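Local coordinates for bifunctional endo-1,4-beta-xylanase A (Neocallimastix patriciarum, PDB 2VG9), which hydrolyses internal beta-1,4-xylosidic bonds of xylan as a family 11 endo-xylanase, consistent with a role in plant cell-wall breakdown, at residues R56-A67 with I188-E199. Residues are numbered along the deposited sequence; the frame is centred on the assembly and turned at random.
Sequences RRGLDFGSQKKA and IGNLYEVALNAE
Leu-191 O takes a weak bond from Ser-63 N at 3.0 Å. A water that accepts from Gln-64 N may also donate to this oxygen, though it has more acceptors in reach than protons.

Leu-59 N gives its hydrogen to Val-194 O at 2.8 Å, a nearly straight bond (166°). Val-194 N returns a bond to Leu-59 O. Arg-57 and Leu-196 form a second such pair, so strands 56-60 and 193-199 run antiparallel in regular register. Gly-58 sits opposite Ala-195 in a non-hydrogen-bonded pair, and the two CA atoms come within 3.7 Å.

Arg-56 and Asn-197 lie side by side and point the same way. A bend at chi3 (77°) sets NE of Arg-56 beside Asn-197 OD1. They bond at 3.1 Å, NE lying well above the amide carbonyl plane. Arg-56 NH1 forms a salt bridge with Glu-22. A water accepts a weak bond from the same NH1 and donates to Glu-193 OE2. Asn-197 ND2 bonds Glu-199 OE2, so the amide links arginine and carboxylate.

Past the strand end, Phe-61 N bonds Tyr-192 O. Asp-60 OD1 accepts from Gly-62 N, making an Asx turn. Phe-61 points toward the partner segment, CG anti to the carbonyl carbon (chi1 -77°). Leu-191 CD2 sits over one ring face in a CH-pi contact, 3.6 Å from the centroid. Val-194 CG2 meets ring atom CE2 obliquely at 3.6 Å. The loop then rejoins its partner: Leu-191 N bonds Lys-65 O at 2.9 Å, and Ala-67 N bonds Gly-189 O. Ala-67 CB packs on Ile-188 CG2 at 3.7 Å.

Leu-59, Val-194 and Leu-196 share one face; Arg-56, Glu-193 and Asn-197 take the opposite one. The pair lies in one sheet, and its apolar face packs on strands 203-216 and 73-86 of the other, as in the beta jelly roll of family 11 xylanases.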
loop_
_atom_site.group_PDB
_atom_site.type_symbol
_atom_site.label_atom_id
_atom_site.label_comp_id
_atom_site.label_asym_id
_atom_site.label_seq_id
_atom_site.Cartn_x
_atom_site.Cartn_y
_atom_site.Cartn_z
ATOM N N ARG A 56 2.394 -7.257 -2.217
ATOM C CA ARG A 56 2.231 -6.042 -3.006
ATOM C C ARG A 56 3.032 -6.087 -4.287
ATOM O O ARG A 56 4.107 -6.700 -4.352
ATOM C CB ARG A 56 2.648 -4.831 -2.192
ATOM C CG ARG A 56 4.027 -4.916 -1.651
ATOM C CD ARG A 56 4.483 -3.596 -1.000
ATOM N NE ARG A 56 3.894 -3.406 0.320
ATOM C CZ ARG A 56 4.565 -3.223 1.451
ATOM N NH1 ARG A 56 5.895 -3.199 1.477
ATOM N NH2 ARG A 56 3.884 -3.064 2.564
ATOM N N ARG A 57 2.497 -5.422 -5.293
ATOM C CA ARG A 57 3.140 -5.266 -6.601
ATOM C C ARG A 57 2.957 -3.844 -7.084
ATOM O O ARG A 57 1.874 -3.252 -6.907
ATOM C CB ARG A 57 2.507 -6.220 -7.617
ATOM C CG ARG A 57 2.886 -7.703 -7.355
ATOM C CD ARG A 57 2.843 -8.475 -8.628
ATOM N NE ARG A 57 4.031 -8.211 -9.434
ATOM C CZ ARG A 57 4.265 -8.755 -10.625
ATOM N NH1 ARG A 57 3.375 -9.591 -11.168
ATOM N NH2 ARG A 57 5.391 -8.464 -11.274
ATOM N N GLY A 58 3.985 -3.277 -7.715
ATOM C CA GLY A 58 3.870 -1.871 -8.144
ATOM C C GLY A 58 4.949 -1.392 -9.082
ATOM O O GLY A 58 5.774 -2.169 -9.552
ATOM N N LEU A 59 4.947 -0.080 -9.315
ATOM C CA LEU A 59 5.825 0.548 -10.275
ATOM C C LEU A 59 6.812 1.362 -9.458
ATOM O O LEU A 59 6.385 2.221 -8.676
ATOM C CB LEU A 59 5.021 1.452 -11.249
ATOM C CG LEU A 59 5.838 2.052 -12.400
ATOM C CD1 LEU A 59 6.502 0.937 -13.217
ATOM C CD2 LEU A 59 4.942 2.911 -13.315
ATOM N N ASP A 60 8.114 1.067 -9.601
ATOM C CA ASP A 60 9.169 1.870 -8.919
ATOM C C ASP A 60 9.391 3.132 -9.705
ATOM O O ASP A 60 9.427 3.100 -10.950
ATOM C CB ASP A 60 10.504 1.105 -8.766
ATOM C CG ASP A 60 11.715 2.048 -8.346
ATOM O OD1 ASP A 60 11.824 2.536 -7.178
ATOM O OD2 ASP A 60 12.604 2.269 -9.208
ATOM N N PHE A 61 9.510 4.251 -8.993
ATOM C CA PHE A 61 9.773 5.544 -9.649
ATOM C C PHE A 61 11.229 6.037 -9.461
ATOM O O PHE A 61 11.618 7.085 -9.989
ATOM C CB PHE A 61 8.761 6.591 -9.191
ATOM C CG PHE A 61 7.392 6.455 -9.836
ATOM C CD1 PHE A 61 6.949 7.396 -10.777
ATOM C CD2 PHE A 61 6.520 5.393 -9.482
ATOM C CE1 PHE A 61 5.647 7.310 -11.364
ATOM C CE2 PHE A 61 5.245 5.270 -10.078
ATOM C CZ PHE A 61 4.796 6.240 -11.017
ATOM N N GLY A 62 12.016 5.293 -8.688
ATOM C CA GLY A 62 13.440 5.598 -8.524
ATOM C C GLY A 62 13.775 6.733 -7.560
ATOM O O GLY A 62 14.951 7.119 -7.462
ATOM N N SER A 63 12.766 7.270 -6.855
ATOM C CA SER A 63 12.962 8.398 -5.927
ATOM C C SER A 63 13.674 9.591 -6.614
ATOM O O SER A 63 14.644 10.165 -6.081
ATOM C CB SER A 63 13.747 7.952 -4.697
ATOM O OG SER A 63 13.097 6.904 -3.984
ATOM N N GLN A 64 13.175 9.961 -7.787
ATOM C CA GLN A 64 13.901 10.847 -8.680
ATOM C C GLN A 64 13.392 12.260 -8.521
ATOM O O GLN A 64 14.145 13.228 -8.629
ATOM C CB GLN A 64 13.741 10.379 -10.151
ATOM C CG GLN A 64 14.597 9.166 -10.476
ATOM C CD GLN A 64 14.372 8.581 -11.881
ATOM O OE1 GLN A 64 15.063 7.623 -12.275
ATOM N NE2 GLN A 64 13.430 9.160 -12.651
ATOM N N LYS A 65 12.098 12.380 -8.277
ATOM C CA LYS A 65 11.519 13.685 -8.203
ATOM C C LYS A 65 10.312 13.731 -7.302
ATOM O O LYS A 65 9.707 12.675 -6.975
ATOM C CB LYS A 65 11.232 14.254 -9.599
ATOM C CG LYS A 65 10.079 13.665 -10.385
ATOM C CD LYS A 65 9.885 14.494 -11.650
ATOM C CE LYS A 65 8.900 13.871 -12.611
ATOM N NZ LYS A 65 8.677 14.648 -13.883
ATOM N N LYS A 66 10.005 14.963 -6.888
ATOM C CA LYS A 66 8.919 15.246 -5.954
ATOM C C LYS A 66 7.667 14.560 -6.500
ATOM O O LYS A 66 7.351 14.690 -7.677
ATOM C CB LYS A 66 8.717 16.745 -5.836
ATOM C CG LYS A 66 7.818 17.212 -4.687
ATOM C CD LYS A 66 7.702 18.733 -4.743
ATOM C CE LYS A 66 7.306 19.284 -3.422
ATOM N NZ LYS A 66 6.594 20.586 -3.558
ATOM N N ALA A 67 6.965 13.838 -5.632
ATOM C CA ALA A 67 5.803 13.047 -6.052
ATOM C C ALA A 67 4.774 13.875 -6.794
ATOM O O ALA A 67 4.098 13.371 -7.712
ATOM C CB ALA A 67 5.181 12.317 -4.852
ATOM N N ILE A 188 6.200 16.819 0.961
ATOM C CA ILE A 188 6.170 15.798 -0.098
ATOM C C ILE A 188 7.557 15.574 -0.692
ATOM O O ILE A 188 8.082 16.457 -1.375
ATOM C CB ILE A 188 5.227 16.212 -1.280
ATOM C CG1 ILE A 188 3.826 16.643 -0.780
ATOM C CG2 ILE A 188 5.190 15.102 -2.382
ATOM C CD1 ILE A 188 2.924 15.482 -0.251
ATOM N N GLY A 189 8.136 14.407 -0.404
ATOM C CA GLY A 189 9.461 14.031 -0.906
ATOM C C GLY A 189 9.415 13.373 -2.276
ATOM O O GLY A 189 8.448 13.532 -3.014
ATOM N N ASN A 190 10.463 12.638 -2.618
ATOM C CA ASN A 190 10.587 12.071 -3.979
ATOM C C ASN A 190 9.825 10.741 -4.066
ATOM O O ASN A 190 9.874 9.939 -3.142
ATOM C CB ASN A 190 12.053 11.839 -4.334
ATOM C CG ASN A 190 12.854 13.138 -4.482
ATOM O OD1 ASN A 190 12.338 14.166 -4.930
ATOM N ND2 ASN A 190 14.141 13.074 -4.129
ATOM N N LEU A 191 9.144 10.501 -5.177
ATOM C CA LEU A 191 8.312 9.303 -5.269
ATOM C C LEU A 191 9.132 7.998 -5.375
ATOM O O LEU A 191 9.845 7.779 -6.345
ATOM C CB LEU A 191 7.308 9.442 -6.413
ATOM C CG LEU A 191 6.277 8.311 -6.557
ATOM C CD1 LEU A 191 5.400 8.125 -5.239
ATOM C CD2 LEU A 191 5.428 8.664 -7.781
ATOM N N TYR A 192 9.017 7.138 -4.372
ATOM C CA TYR A 192 9.686 5.860 -4.356
ATOM C C TYR A 192 9.005 4.819 -5.260
ATOM O O TYR A 192 9.664 4.190 -6.068
ATOM C CB TYR A 192 9.764 5.370 -2.901
ATOM C CG TYR A 192 10.390 4.005 -2.689
ATOM C CD1 TYR A 192 11.756 3.813 -2.915
ATOM C CD2 TYR A 192 9.634 2.917 -2.234
ATOM C CE1 TYR A 192 12.367 2.580 -2.715
ATOM C CE2 TYR A 192 10.245 1.649 -2.019
ATOM C CZ TYR A 192 11.621 1.502 -2.264
ATOM O OH TYR A 192 12.293 0.299 -2.089
ATOM N N GLU A 193 7.696 4.613 -5.081
ATOM C CA GLU A 193 6.917 3.606 -5.830
ATOM C C GLU A 193 5.428 3.885 -5.664
ATOM O O GLU A 193 5.020 4.668 -4.792
ATOM C CB GLU A 193 7.158 2.209 -5.262
ATOM C CG GLU A 193 6.475 2.054 -3.877
ATOM C CD GLU A 193 6.802 0.748 -3.181
ATOM O OE1 GLU A 193 6.956 -0.284 -3.865
ATOM O OE2 GLU A 193 6.914 0.761 -1.943
ATOM N N VAL A 194 4.626 3.231 -6.506
ATOM C CA VAL A 194 3.176 3.248 -6.409
ATOM C C VAL A 194 2.775 1.796 -6.591
ATOM O O VAL A 194 3.005 1.180 -7.655
ATOM C CB VAL A 194 2.484 4.152 -7.478
ATOM C CG1 VAL A 194 0.948 4.049 -7.385
ATOM C CG2 VAL A 194 2.911 5.644 -7.331
ATOM N N ALA A 195 2.193 1.239 -5.534
ATOM C CA ALA A 195 1.916 -0.175 -5.509
ATOM C C ALA A 195 0.506 -0.425 -5.067
ATOM O O ALA A 195 -0.085 0.414 -4.403
ATOM C CB ALA A 195 2.920 -0.906 -4.553
ATOM N N LEU A 196 -0.035 -1.582 -5.447
ATOM C CA LEU A 196 -1.246 -2.105 -4.826
ATOM C C LEU A 196 -0.881 -3.194 -3.804
ATOM O O LEU A 196 -0.131 -4.111 -4.107
ATOM C CB LEU A 196 -2.217 -2.625 -5.866
ATOM C CG LEU A 196 -3.577 -2.921 -5.250
ATOM C CD1 LEU A 196 -4.337 -1.588 -5.018
ATOM C CD2 LEU A 196 -4.324 -3.927 -6.171
ATOM N N ASN A 197 -1.442 -3.080 -2.605
ATOM C CA ASN A 197 -0.956 -3.791 -1.426
ATOM C C ASN A 197 -2.108 -4.471 -0.676
ATOM O O ASN A 197 -3.114 -3.846 -0.416
ATOM C CB ASN A 197 -0.253 -2.747 -0.519
ATOM C CG ASN A 197 0.155 -3.301 0.854
ATOM O OD1 ASN A 197 0.926 -4.226 0.949
ATOM N ND2 ASN A 197 -0.332 -2.673 1.923
ATOM N N ALA A 198 -1.958 -5.753 -0.380
ATOM C CA ALA A 198 -2.862 -6.508 0.480
ATOM C C ALA A 198 -2.090 -6.775 1.750
ATOM O O ALA A 198 -1.024 -7.404 1.695
ATOM C CB ALA A 198 -3.274 -7.849 -0.198
ATOM N N GLU A 199 -2.558 -6.270 2.892
ATOM C CA GLU A 199 -1.909 -6.638 4.162
ATOM C C GLU A 199 -2.911 -7.117 5.215
ATOM O O GLU A 199 -4.096 -6.735 5.172
ATOM C CB GLU A 199 -0.987 -5.530 4.702
ATOM C CG GLU A 199 -1.649 -4.158 4.893
ATOM C CD GLU A 199 -0.635 -3.040 5.209
ATOM O OE1 GLU A 199 -0.709 -2.442 6.303
ATOM O OE2 GLU A 199 0.270 -2.782 4.399
HETATM O O HOH W 1 7.765 -1.307 -0.428
HETATM O O HOH W 2 10.643 9.775 -8.231
#